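Local coordinates for protein-S-isoprenylcysteine O-methyltransferase (Tribolium castaneum, PDB 5V7P) that catalyses transfer of a methyl group from S-adenosyl-L-methionine to the carboxylate of isoprenylated C-terminal cysteines of proteins, working within the endoplasmic reticulum membrane, at residues A[89-94]-A[223-228]; A[62-67]-A[118-123]; A[139-144]-A[227-232]. All blocks are in the same frame, centred on the assembly; numbering follows the deposited sequence.

Interaction 1 of 3, residues A[89-94]-A[223-228]. With MPG ([(Z)-octadec-9-enyl] (2R)-2,3-bis(oxidanyl)propanoate), chain S; D10 (decane), chain J.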
loop_
_atom_site.group_PDB
_atom_site.type_symbol
_atom_site.label_atom_id
_atom_site.label_comp_id
_atom_site.label_asym_id
_atom_site.label_seq_id
_atom_site.Cartn_x
_atom_site.Cartn_y
_atom_site.Cartn_z
ATOM N N ILE A 89 0.153 11.495 -26.344
ATOM C CA ILE A 89 0.392 11.652 -24.915
ATOM C C ILE A 89 -0.874 11.548 -24.075
ATOM O O ILE A 89 -0.772 11.233 -22.877
ATOM C CB ILE A 89 1.095 12.998 -24.633
ATOM C CG1 ILE A 89 2.253 13.228 -25.615
ATOM C CG2 ILE A 89 1.594 13.062 -23.190
ATOM C CD1 ILE A 89 3.348 12.176 -25.560
ATOM N N GLN A 90 -2.059 11.791 -24.641
ATOM C CA GLN A 90 -3.272 11.899 -23.834
ATOM C C GLN A 90 -3.443 10.724 -22.880
ATOM O O GLN A 90 -4.019 10.882 -21.798
ATOM C CB GLN A 90 -4.492 12.012 -24.748
ATOM C CG GLN A 90 -4.559 13.323 -25.510
ATOM C CD GLN A 90 -5.709 13.368 -26.492
ATOM O OE1 GLN A 90 -5.973 12.398 -27.201
ATOM N NE2 GLN A 90 -6.403 14.498 -26.536
ATOM N N ILE A 91 -2.950 9.545 -23.260
ATOM C CA ILE A 91 -3.078 8.367 -22.409
ATOM C C ILE A 91 -2.505 8.638 -21.023
ATOM O O ILE A 91 -3.098 8.263 -20.003
ATOM C CB ILE A 91 -2.385 7.164 -23.076
ATOM C CG1 ILE A 91 -3.036 6.843 -24.426
ATOM C CG2 ILE A 91 -2.422 5.954 -22.177
ATOM C CD1 ILE A 91 -4.531 6.626 -24.371
ATOM N N PHE A 92 -1.341 9.284 -20.963
ATOM C CA PHE A 92 -0.674 9.476 -19.682
ATOM C C PHE A 92 -1.511 10.327 -18.737
ATOM O O PHE A 92 -1.438 10.150 -17.517
ATOM C CB PHE A 92 0.697 10.109 -19.904
ATOM C CG PHE A 92 1.645 9.908 -18.760
ATOM C CD1 PHE A 92 2.355 8.726 -18.633
ATOM C CD2 PHE A 92 1.827 10.898 -17.808
ATOM C CE1 PHE A 92 3.228 8.535 -17.581
ATOM C CE2 PHE A 92 2.699 10.714 -16.755
ATOM C CZ PHE A 92 3.401 9.531 -16.640
ATOM N N GLY A 93 -2.316 11.244 -19.279
ATOM C CA GLY A 93 -3.156 12.071 -18.428
ATOM C C GLY A 93 -4.177 11.263 -17.650
ATOM O O GLY A 93 -4.369 11.477 -16.451
ATOM N N GLY A 94 -4.849 10.326 -18.322
ATOM C CA GLY A 94 -5.811 9.485 -17.628
ATOM C C GLY A 94 -5.159 8.611 -16.576
ATOM O O GLY A 94 -5.743 8.347 -15.522
ATOM N N GLN A 223 -1.361 -0.152 -16.134
ATOM C CA GLN A 223 -0.444 -0.382 -17.242
ATOM C C GLN A 223 -1.163 -0.701 -18.543
ATOM O O GLN A 223 -0.585 -0.509 -19.618
ATOM C CB GLN A 223 0.528 -1.509 -16.884
ATOM C CG GLN A 223 1.361 -1.204 -15.652
ATOM C CD GLN A 223 2.021 0.158 -15.735
ATOM O OE1 GLN A 223 2.818 0.417 -16.634
ATOM N NE2 GLN A 223 1.669 1.046 -14.811
ATOM N N ILE A 224 -2.406 -1.179 -18.475
ATOM C CA ILE A 224 -3.212 -1.276 -19.685
ATOM C C ILE A 224 -3.595 0.117 -20.166
ATOM O O ILE A 224 -3.614 0.390 -21.373
ATOM C CB ILE A 224 -4.452 -2.157 -19.440
ATOM C CG1 ILE A 224 -4.012 -3.566 -19.022
ATOM C CG2 ILE A 224 -5.328 -2.201 -20.695
ATOM C CD1 ILE A 224 -5.148 -4.540 -18.762
ATOM N N ILE A 225 -3.899 1.023 -19.233
ATOM C CA ILE A 225 -4.127 2.416 -19.606
ATOM C C ILE A 225 -2.951 2.923 -20.426
ATOM O O ILE A 225 -3.118 3.443 -21.533
ATOM C CB ILE A 225 -4.353 3.283 -18.353
ATOM C CG1 ILE A 225 -5.583 2.792 -17.585
ATOM C CG2 ILE A 225 -4.508 4.759 -18.735
ATOM C CD1 ILE A 225 -5.830 3.512 -16.271
ATOM N N LEU A 226 -1.739 2.745 -19.898
ATOM C CA LEU A 226 -0.520 3.221 -20.539
ATOM C C LEU A 226 -0.149 2.432 -21.789
ATOM O O LEU A 226 0.735 2.871 -22.533
ATOM C CB LEU A 226 0.638 3.162 -19.532
ATOM C CG LEU A 226 1.172 4.438 -18.872
ATOM C CD1 LEU A 226 0.152 5.566 -18.810
ATOM C CD2 LEU A 226 1.659 4.113 -17.468
ATOM N N ILE A 227 -0.793 1.294 -22.037
ATOM C CA ILE A 227 -0.414 0.416 -23.139
ATOM C C ILE A 227 1.092 0.184 -23.073
ATOM O O ILE A 227 1.818 0.442 -24.040
ATOM C CB ILE A 227 -0.844 0.997 -24.500
ATOM C CG1 ILE A 227 -2.313 1.442 -24.439
ATOM C CG2 ILE A 227 -0.639 -0.041 -25.607
ATOM C CD1 ILE A 227 -2.892 1.938 -25.755
ATOM N N ASN A 228 1.571 -0.289 -21.919
ATOM C CA ASN A 228 2.974 -0.618 -21.720
ATOM C C ASN A 228 3.145 -2.129 -21.830
ATOM O O ASN A 228 2.846 -2.852 -20.867
ATOM C CB ASN A 228 3.458 -0.120 -20.354
ATOM C CG ASN A 228 3.794 1.360 -20.352
ATOM O OD1 ASN A 228 4.068 1.950 -21.395
ATOM N ND2 ASN A 228 3.785 1.965 -19.170
HETATM C C2 MPG S . -11.619 12.711 -23.325
HETATM C C3 MPG S . -11.049 12.667 -21.909
HETATM C C4 MPG S . -12.132 13.030 -20.894
HETATM C C5 MPG S . -12.957 11.791 -20.558
HETATM C C6 MPG S . -12.192 10.919 -19.562
HETATM C C7 MPG S . -13.018 9.688 -19.177
HETATM C C8 MPG S . -13.316 8.793 -20.379
HETATM C C9 MPG S . -12.008 8.356 -21.038
HETATM C C10 MPG S . -11.983 7.722 -22.191
HETATM C C11 MPG S . -13.247 7.370 -22.973
HETATM C C12 MPG S . -13.459 8.398 -24.080
HETATM C C13 MPG S . -14.912 8.349 -24.548
HETATM C C14 MPG S . -15.268 6.922 -24.965
HETATM O O1 MPG S . -9.869 11.164 -23.853
HETATM C C1 MPG S . -10.539 12.299 -24.327
HETATM C CXD MPG S . -7.723 9.823 -24.012
HETATM O O2 MPG S . -6.654 9.672 -24.905
HETATM C C21 MPG S . -8.385 8.469 -23.762
HETATM O O3 MPG S . -8.190 7.639 -24.874
HETATM O O4 MPG S . -8.579 11.248 -25.684
HETATM C CX3 MPG S . -8.743 10.800 -24.598
HETATM C C1 D10 J . 5.330 12.278 -14.666
HETATM C C2 D10 J . 4.895 12.331 -13.203
HETATM C C3 D10 J . 3.702 11.404 -12.973
HETATM C C4 D10 J . 3.318 11.451 -11.496
HETATM C C5 D10 J . 2.147 10.511 -11.225
HETATM C C6 D10 J . 1.862 10.498 -9.723
HETATM C C7 D10 J . 0.644 9.625 -9.434
HETATM C C8 D10 J . 0.590 9.302 -7.940
HETATM C C9 D10 J . 0.306 10.577 -7.150
#
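Ile91 and Phe92, in the first turn of helix 90-113, pack against Ile225 and Leu226 at the end of helix 210-225, two transmembrane helices meeting near their probable lumenal ends. The contact between the segments is apolar. The CG2 branch of Ile91 lies 4.2 Å from CG2 of Ile225 and also faces CD1 of Leu226. Phe92 sets out away from the partner, but with CG anti to the backbone N (chi1 -159°) its ring swings back, and CD1 stands 3.9 Å from CD1 of Leu226. Gly94 presents bare backbone to CG2 of Ile225. Phe142, Phe143 and Trp139 of helix 129-148 also meet the Phe92 ring.

Polar bonds shape the helix end itself. Ile227 takes positive phi (49°), and Asn228 N bonds back to Gln223 O at 3.2 Å, in a Schellman motif. The side chains repeat this closure: Asn228 ND2 gives a nearly straight bond to Gln223 OE1 (3.1 Å, 173°), with the acceptor lying in the Asn228 amide plane. Lys153 NZ binds Leu226 O, Ile227 O and Asn228 OD1, while Ser159 OG bonds Ile225 O.

Lipid-like molecules complete the surroundings. CE2 of Phe92 touches decane C1 at 3.7 Å, whereas CD1 of Ile91 lies 3.8 Å from O2 of the monoacylglycerol-like lipid, beside Gln90. Cutting Gln90 back to an alanine would probably open a gap beside the ester of this lipid head and take a polar neighbour from it. The chemistry thus divides the work: branched and aromatic carbons join the helices, while the polar groups of residues 223-228 are used to finish one helix and turn the chain.

Interaction 2 of 3, residues A[62-67]-A[118-123]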
loop_
_atom_site.group_PDB
_atom_site.type_symbol
_atom_site.label_atom_id
_atom_site.label_comp_id
_atom_site.label_asym_id
_atom_site.label_seq_id
_atom_site.Cartn_x
_atom_site.Cartn_y
_atom_site.Cartn_z
ATOM N N PHE A 62 -1.139 19.805 8.441
ATOM C CA PHE A 62 -0.508 20.198 7.186
ATOM C C PHE A 62 0.009 18.983 6.429
ATOM O O PHE A 62 -0.153 18.886 5.207
ATOM C CB PHE A 62 0.629 21.185 7.447
ATOM C CG PHE A 62 1.438 21.506 6.224
ATOM C CD1 PHE A 62 0.997 22.456 5.317
ATOM C CD2 PHE A 62 2.633 20.855 5.977
ATOM C CE1 PHE A 62 1.736 22.752 4.191
ATOM C CE2 PHE A 62 3.375 21.147 4.850
ATOM C CZ PHE A 62 2.926 22.096 3.958
ATOM N N ALA A 63 0.635 18.043 7.141
ATOM C CA ALA A 63 1.116 16.826 6.499
ATOM C C ALA A 63 -0.005 16.132 5.734
ATOM O O ALA A 63 0.215 15.589 4.645
ATOM C CB ALA A 63 1.718 15.888 7.547
ATOM N N ILE A 64 -1.217 16.147 6.288
ATOM C CA ILE A 64 -2.364 15.572 5.594
ATOM C C ILE A 64 -2.836 16.500 4.482
ATOM O O ILE A 64 -3.122 16.054 3.365
ATOM C CB ILE A 64 -3.494 15.274 6.598
ATOM C CG1 ILE A 64 -3.076 14.138 7.538
ATOM C CG2 ILE A 64 -4.798 14.918 5.873
ATOM C CD1 ILE A 64 -4.037 13.895 8.688
ATOM N N ALA A 65 -2.919 17.800 4.766
ATOM C CA ALA A 65 -3.492 18.734 3.807
ATOM C C ALA A 65 -2.642 18.838 2.546
ATOM O O ALA A 65 -3.180 18.868 1.433
ATOM C CB ALA A 65 -3.660 20.108 4.455
ATOM N N ILE A 66 -1.317 18.895 2.696
ATOM C CA ILE A 66 -0.467 19.115 1.530
ATOM C C ILE A 66 -0.477 17.895 0.618
ATOM O O ILE A 66 -0.396 18.028 -0.609
ATOM C CB ILE A 66 0.966 19.486 1.963
ATOM C CG1 ILE A 66 1.778 19.994 0.769
ATOM C CG2 ILE A 66 1.673 18.298 2.611
ATOM C CD1 ILE A 66 1.309 21.327 0.214
ATOM N N ARG A 67 -0.572 16.694 1.189
ATOM C CA ARG A 67 -0.660 15.497 0.359
ATOM C C ARG A 67 -1.983 15.452 -0.394
ATOM O O ARG A 67 -2.014 15.129 -1.588
ATOM C CB ARG A 67 -0.480 14.250 1.224
ATOM C CG ARG A 67 0.952 14.039 1.677
ATOM C CD ARG A 67 1.063 12.999 2.774
ATOM N NE ARG A 67 2.457 12.679 3.067
ATOM C CZ ARG A 67 3.280 13.461 3.761
ATOM N NH1 ARG A 67 2.857 14.623 4.242
ATOM N NH2 ARG A 67 4.532 13.082 3.972
ATOM N N VAL A 118 -5.974 7.250 11.370
ATOM C CA VAL A 118 -5.759 7.889 10.080
ATOM C C VAL A 118 -4.452 8.663 10.160
ATOM O O VAL A 118 -4.254 9.474 11.073
ATOM C CB VAL A 118 -6.939 8.802 9.699
ATOM C CG1 VAL A 118 -7.042 10.013 10.624
ATOM C CG2 VAL A 118 -6.828 9.235 8.247
ATOM N N SER A 119 -3.549 8.395 9.221
ATOM C CA SER A 119 -2.255 9.056 9.170
ATOM C C SER A 119 -1.879 9.274 7.711
ATOM O O SER A 119 -2.610 8.882 6.794
ATOM C CB SER A 119 -1.184 8.233 9.899
ATOM O OG SER A 119 -1.007 6.971 9.279
ATOM N N THR A 120 -0.726 9.907 7.493
ATOM C CA THR A 120 -0.217 10.063 6.138
ATOM C C THR A 120 0.037 8.716 5.477
ATOM O O THR A 120 0.085 8.640 4.244
ATOM C CB THR A 120 1.070 10.890 6.146
ATOM O OG1 THR A 120 2.053 10.245 6.964
ATOM C CG2 THR A 120 0.798 12.289 6.682
ATOM N N ASP A 121 0.197 7.653 6.268
ATOM C CA ASP A 121 0.319 6.311 5.716
ATOM C C ASP A 121 -0.973 5.849 5.056
ATOM O O ASP A 121 -0.935 4.957 4.201
ATOM C CB ASP A 121 0.717 5.329 6.817
ATOM C CG ASP A 121 1.950 5.774 7.577
ATOM O OD1 ASP A 121 2.928 6.197 6.926
ATOM O OD2 ASP A 121 1.937 5.710 8.824
ATOM N N SER A 122 -2.111 6.438 5.430
ATOM C CA SER A 122 -3.386 6.054 4.839
ATOM C C SER A 122 -3.482 6.441 3.368
ATOM O O SER A 122 -4.314 5.878 2.647
ATOM C CB SER A 122 -4.533 6.684 5.628
ATOM O OG SER A 122 -4.515 6.248 6.976
ATOM N N PHE A 123 -2.663 7.390 2.906
ATOM C CA PHE A 123 -2.543 7.644 1.474
ATOM C C PHE A 123 -1.838 6.507 0.745
ATOM O O PHE A 123 -1.757 6.540 -0.488
ATOM C CB PHE A 123 -1.794 8.954 1.227
ATOM C CG PHE A 123 -2.571 10.179 1.614
ATOM C CD1 PHE A 123 -3.624 10.621 0.832
ATOM C CD2 PHE A 123 -2.242 10.897 2.751
ATOM C CE1 PHE A 123 -4.337 11.749 1.181
ATOM C CE2 PHE A 123 -2.955 12.028 3.104
ATOM C CZ PHE A 123 -4.003 12.453 2.317
#
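Arg67 of helix 59-84 runs across Phe123 and Thr120, which belong to the short 3-10 turn 120-123 between helices 90-113 and 129-148. Its CB sits over one face of the Phe123 ring as a CH-pi contact, 4.1 Å from the centroid and 22° off the ring normal. From there the chain runs extended to NE, and CD touches both partners, 3.9 Å from CD2 of Phe123 and also close to CB of Thr120. At NE the nearest atom of the loop segment is CB of Thr120, at 3.8 Å. A turn about the CD-NE bond (chi4 76°) then brings the guanidinium round, so that CG2 of Thr120 rides over one of its faces, toward the rim. The guanidinium plane is 28° from that of the Phe123 ring. At the tip, Arg67 NH1 curls back to its own helix and bonds Ala63 O at 2.8 Å, the oxygen lying close to the guanidinium plane.

The same CG2 methyl of Thr120 reaches CB of Ala63 at 3.8 Å, so one threonine fills the angle between the helix surface and the folded-back arginine. On the other flank CZ of Phe123 comes to CG2 of Ile64 at 4.4 Å. Phe107 of helix 90-113 stacks on the Phe123 ring, and His103 ND1 hydrogen-bonds Phe123 O. Within the turn, Ser119 N bonds Ser122 OG at 3.3 Å.

Across this contact, probably on the cytoplasmic side, the arginine acts chiefly through its carbons and the flat face of its cation. Its identified bond stays on helix 59-84, which is likely to hold the guanidinium in place under the threonine methyl while the loop packs by apolar contact.

Interaction 3 of 3, residues A[139-144]-A[227-232]. With D10 (decane), chain J; D10 (decane), chain I; UND (undecane), chain K.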
loop_
_atom_site.group_PDB
_atom_site.type_symbol
_atom_site.label_atom_id
_atom_site.label_comp_id
_atom_site.label_asym_id
_atom_site.label_seq_id
_atom_site.Cartn_x
_atom_site.Cartn_y
_atom_site.Cartn_z
ATOM N N TRP A 139 6.868 4.997 -16.333
ATOM C CA TRP A 139 6.870 6.310 -16.968
ATOM C C TRP A 139 7.874 6.361 -18.111
ATOM O O TRP A 139 7.579 6.912 -19.178
ATOM C CB TRP A 139 7.190 7.399 -15.943
ATOM C CG TRP A 139 6.283 7.427 -14.759
ATOM C CD1 TRP A 139 5.076 6.802 -14.627
ATOM C CD2 TRP A 139 6.514 8.117 -13.526
ATOM N NE1 TRP A 139 4.543 7.062 -13.388
ATOM C CE2 TRP A 139 5.407 7.867 -12.692
ATOM C CE3 TRP A 139 7.551 8.922 -13.047
ATOM C CZ2 TRP A 139 5.307 8.394 -11.407
ATOM C CZ3 TRP A 139 7.451 9.445 -11.771
ATOM C CH2 TRP A 139 6.337 9.178 -10.966
ATOM N N VAL A 140 9.069 5.800 -17.907
ATOM C CA VAL A 140 10.090 5.866 -18.944
ATOM C C VAL A 140 9.703 4.985 -20.125
ATOM O O VAL A 140 9.911 5.356 -21.286
ATOM C CB VAL A 140 11.473 5.487 -18.376
ATOM C CG1 VAL A 140 11.787 6.312 -17.133
ATOM C CG2 VAL A 140 11.557 4.001 -18.070
ATOM N N GLU A 141 9.123 3.813 -19.855
ATOM C CA GLU A 141 8.660 2.965 -20.948
ATOM C C GLU A 141 7.655 3.711 -21.813
ATOM O O GLU A 141 7.771 3.729 -23.044
ATOM C CB GLU A 141 8.037 1.673 -20.414
ATOM C CG GLU A 141 7.528 0.767 -21.535
ATOM C CD GLU A 141 6.831 -0.482 -21.047
ATOM O OE1 GLU A 141 6.845 -0.745 -19.828
ATOM O OE2 GLU A 141 6.261 -1.201 -21.892
ATOM N N PHE A 142 6.656 4.332 -21.184
ATOM C CA PHE A 142 5.641 5.050 -21.942
ATOM C C PHE A 142 6.277 6.087 -22.859
ATOM O O PHE A 142 6.037 6.090 -24.072
ATOM C CB PHE A 142 4.642 5.715 -20.994
ATOM C CG PHE A 142 3.582 6.517 -21.701
ATOM C CD1 PHE A 142 2.413 5.913 -22.134
ATOM C CD2 PHE A 142 3.760 7.870 -21.941
ATOM C CE1 PHE A 142 1.439 6.643 -22.791
ATOM C CE2 PHE A 142 2.790 8.605 -22.596
ATOM C CZ PHE A 142 1.628 7.992 -23.022
ATOM N N PHE A 143 7.112 6.964 -22.301
ATOM C CA PHE A 143 7.633 8.086 -23.072
ATOM C C PHE A 143 8.706 7.662 -24.068
ATOM O O PHE A 143 8.825 8.274 -25.134
ATOM C CB PHE A 143 8.168 9.164 -22.130
ATOM C CG PHE A 143 7.084 9.924 -21.426
ATOM C CD1 PHE A 143 6.329 10.863 -22.109
ATOM C CD2 PHE A 143 6.801 9.684 -20.093
ATOM C CE1 PHE A 143 5.322 11.556 -21.472
ATOM C CE2 PHE A 143 5.795 10.374 -19.450
ATOM C CZ PHE A 143 5.052 11.312 -20.141
ATOM N N ILE A 144 9.489 6.630 -23.754
ATOM C CA ILE A 144 10.391 6.066 -24.754
ATOM C C ILE A 144 9.586 5.404 -25.865
ATOM O O ILE A 144 9.866 5.591 -27.055
ATOM C CB ILE A 144 11.378 5.080 -24.100
ATOM C CG1 ILE A 144 12.375 5.845 -23.224
ATOM C CG2 ILE A 144 12.120 4.260 -25.165
ATOM C CD1 ILE A 144 13.385 4.967 -22.491
ATOM N N ILE A 227 -0.793 1.294 -22.037
ATOM C CA ILE A 227 -0.414 0.416 -23.139
ATOM C C ILE A 227 1.092 0.184 -23.073
ATOM O O ILE A 227 1.818 0.442 -24.040
ATOM C CB ILE A 227 -0.844 0.997 -24.500
ATOM C CG1 ILE A 227 -2.313 1.442 -24.439
ATOM C CG2 ILE A 227 -0.639 -0.041 -25.607
ATOM C CD1 ILE A 227 -2.892 1.938 -25.755
ATOM N N ASN A 228 1.571 -0.289 -21.919
ATOM C CA ASN A 228 2.974 -0.618 -21.720
ATOM C C ASN A 228 3.145 -2.129 -21.830
ATOM O O ASN A 228 2.846 -2.852 -20.867
ATOM C CB ASN A 228 3.458 -0.120 -20.354
ATOM C CG ASN A 228 3.794 1.360 -20.352
ATOM O OD1 ASN A 228 4.068 1.950 -21.395
ATOM N ND2 ASN A 228 3.785 1.965 -19.170
ATOM N N PRO A 229 3.623 -2.661 -22.961
ATOM C CA PRO A 229 3.718 -4.125 -23.094
ATOM C C PRO A 229 4.731 -4.769 -22.162
ATOM O O PRO A 229 4.636 -5.979 -21.918
ATOM C CB PRO A 229 4.109 -4.322 -24.565
ATOM C CG PRO A 229 4.738 -3.037 -24.971
ATOM C CD PRO A 229 4.041 -1.967 -24.191
ATOM N N LEU A 230 5.696 -4.019 -21.635
ATOM C CA LEU A 230 6.661 -4.598 -20.707
ATOM C C LEU A 230 6.164 -4.573 -19.266
ATOM O O LEU A 230 6.381 -5.534 -18.520
ATOM C CB LEU A 230 7.999 -3.857 -20.803
ATOM C CG LEU A 230 8.684 -3.844 -22.173
ATOM C CD1 LEU A 230 9.979 -3.047 -22.101
ATOM C CD2 LEU A 230 8.954 -5.259 -22.673
ATOM N N CYS A 231 5.491 -3.497 -18.859
ATOM C CA CYS A 231 5.084 -3.358 -17.466
ATOM C C CYS A 231 3.858 -4.195 -17.130
ATOM O O CYS A 231 3.687 -4.585 -15.969
ATOM C CB CYS A 231 4.810 -1.890 -17.140
ATOM S SG CYS A 231 6.291 -0.941 -16.701
ATOM N N ILE A 232 3.000 -4.477 -18.107
ATOM C CA ILE A 232 1.764 -5.211 -17.849
ATOM C C ILE A 232 2.110 -6.566 -17.242
ATOM O O ILE A 232 1.633 -6.877 -16.141
ATOM C CB ILE A 232 0.910 -5.349 -19.122
ATOM C CG1 ILE A 232 0.190 -4.031 -19.412
ATOM C CG2 ILE A 232 -0.109 -6.489 -18.985
ATOM C CD1 ILE A 232 -0.495 -3.977 -20.775
HETATM C C1 D10 J . 5.330 12.278 -14.666
HETATM C C2 D10 J . 4.895 12.331 -13.203
HETATM C C3 D10 J . 3.702 11.404 -12.973
HETATM C C4 D10 J . 3.318 11.451 -11.496
HETATM C C5 D10 J . 2.147 10.511 -11.225
HETATM C C6 D10 J . 1.862 10.498 -9.723
HETATM C C7 D10 J . 0.644 9.625 -9.434
HETATM C C8 D10 J . 0.590 9.302 -7.940
HETATM C C9 D10 J . 0.306 10.577 -7.150
HETATM C C3 D10 I . 10.788 11.610 -12.738
HETATM C C4 D10 I . 11.323 10.941 -14.002
HETATM C C5 D10 I . 10.235 10.911 -15.075
HETATM C C6 D10 I . 10.780 10.245 -16.336
HETATM C C7 D10 I . 9.700 10.226 -17.415
HETATM C C8 D10 I . 10.308 9.760 -18.735
HETATM C C1 UND K . 10.171 -3.052 -13.580
HETATM C C2 UND K . 10.803 -3.632 -14.842
HETATM C C3 UND K . 9.910 -3.336 -16.046
HETATM C C4 UND K . 10.740 -3.216 -17.326
HETATM C C5 UND K . 10.404 -1.914 -18.054
HETATM C C6 UND K . 11.570 -1.485 -18.942
HETATM C C7 UND K . 11.506 0.027 -19.149
HETATM C C8 UND K . 12.694 0.484 -19.992
HETATM C C9 UND K . 12.475 0.082 -21.452
HETATM C C10 UND K . 12.340 1.324 -22.333
HETATM C C11 UND K . 11.532 0.979 -23.583
#
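The tight turn joining helix 210-225 to helix 231-258, a helical hairpin at the probable lumenal side of the membrane, receives the carboxylate of Glu141 from helix 129-148. The first torsion of Glu141 (chi1 179°) swings CG opposite the backbone N, and the extended chain beyond carries the carboxylate to the start of helix 231-258. OE2 accepts Leu230 N on its syn side at 2.9 Å with an angle of 162°. OE1 takes a second, weak and bent bond from Cys231 N at 3.2 Å. The two bonds should fix the rotation of the carboxylate, and neighbouring amides near a helix start would probably steady its negative charge. Glu145 brings a like charge close by, which may raise the pKa of one of the two acids.

The carboxylate stacks on the Asn228 amide, the planes 24° apart and the side chains running in opposite directions, with Glu141 CD 3.5 Å from Asn228 CB. Pro229 has no N-H to offer, and its CD merely lies against OE2. The amide oxygen of Asn228, already held by Lys153, sits at the edge of the Phe142 ring, 3.8 Å from CB of Phe142.

Alkanes lie beside this polar contact. Undecane bridges the two segments, its C6 at 3.9 Å from CD1 of Leu230 and its C11 at 3.7 Å from CG2 of Ile144. One decane runs over a face of the Trp139 indole, whose NE1 bonds Tyr95 OH, and C4 of that decane comes within 3.6 Å of Trp139 CZ2.

Overall arrangement
Interactions 1 and 3 form one cluster, their centres 9 Å apart, sharing Ile227 and Asn228 and touching the same decane. Helices 90-113 and 129-148, consecutive in the chain, thereby grip the turn between helices 210-225 and 231-258 at the probable lumenal side. Interaction 2 lies on the opposite side of the chain's centre, about 27 Å from interaction 1 and 29 Å from interaction 3, centre to centre. Along the chain, the segments of interactions 1 and 2 alternate, whereas both segments of interaction 2 precede those of interaction 3. Helix 90-113 starts in the cluster and leads toward the loop of interaction 2, so the contacts fasten the bundle at two distant places, probably lumenal and cytoplasmic.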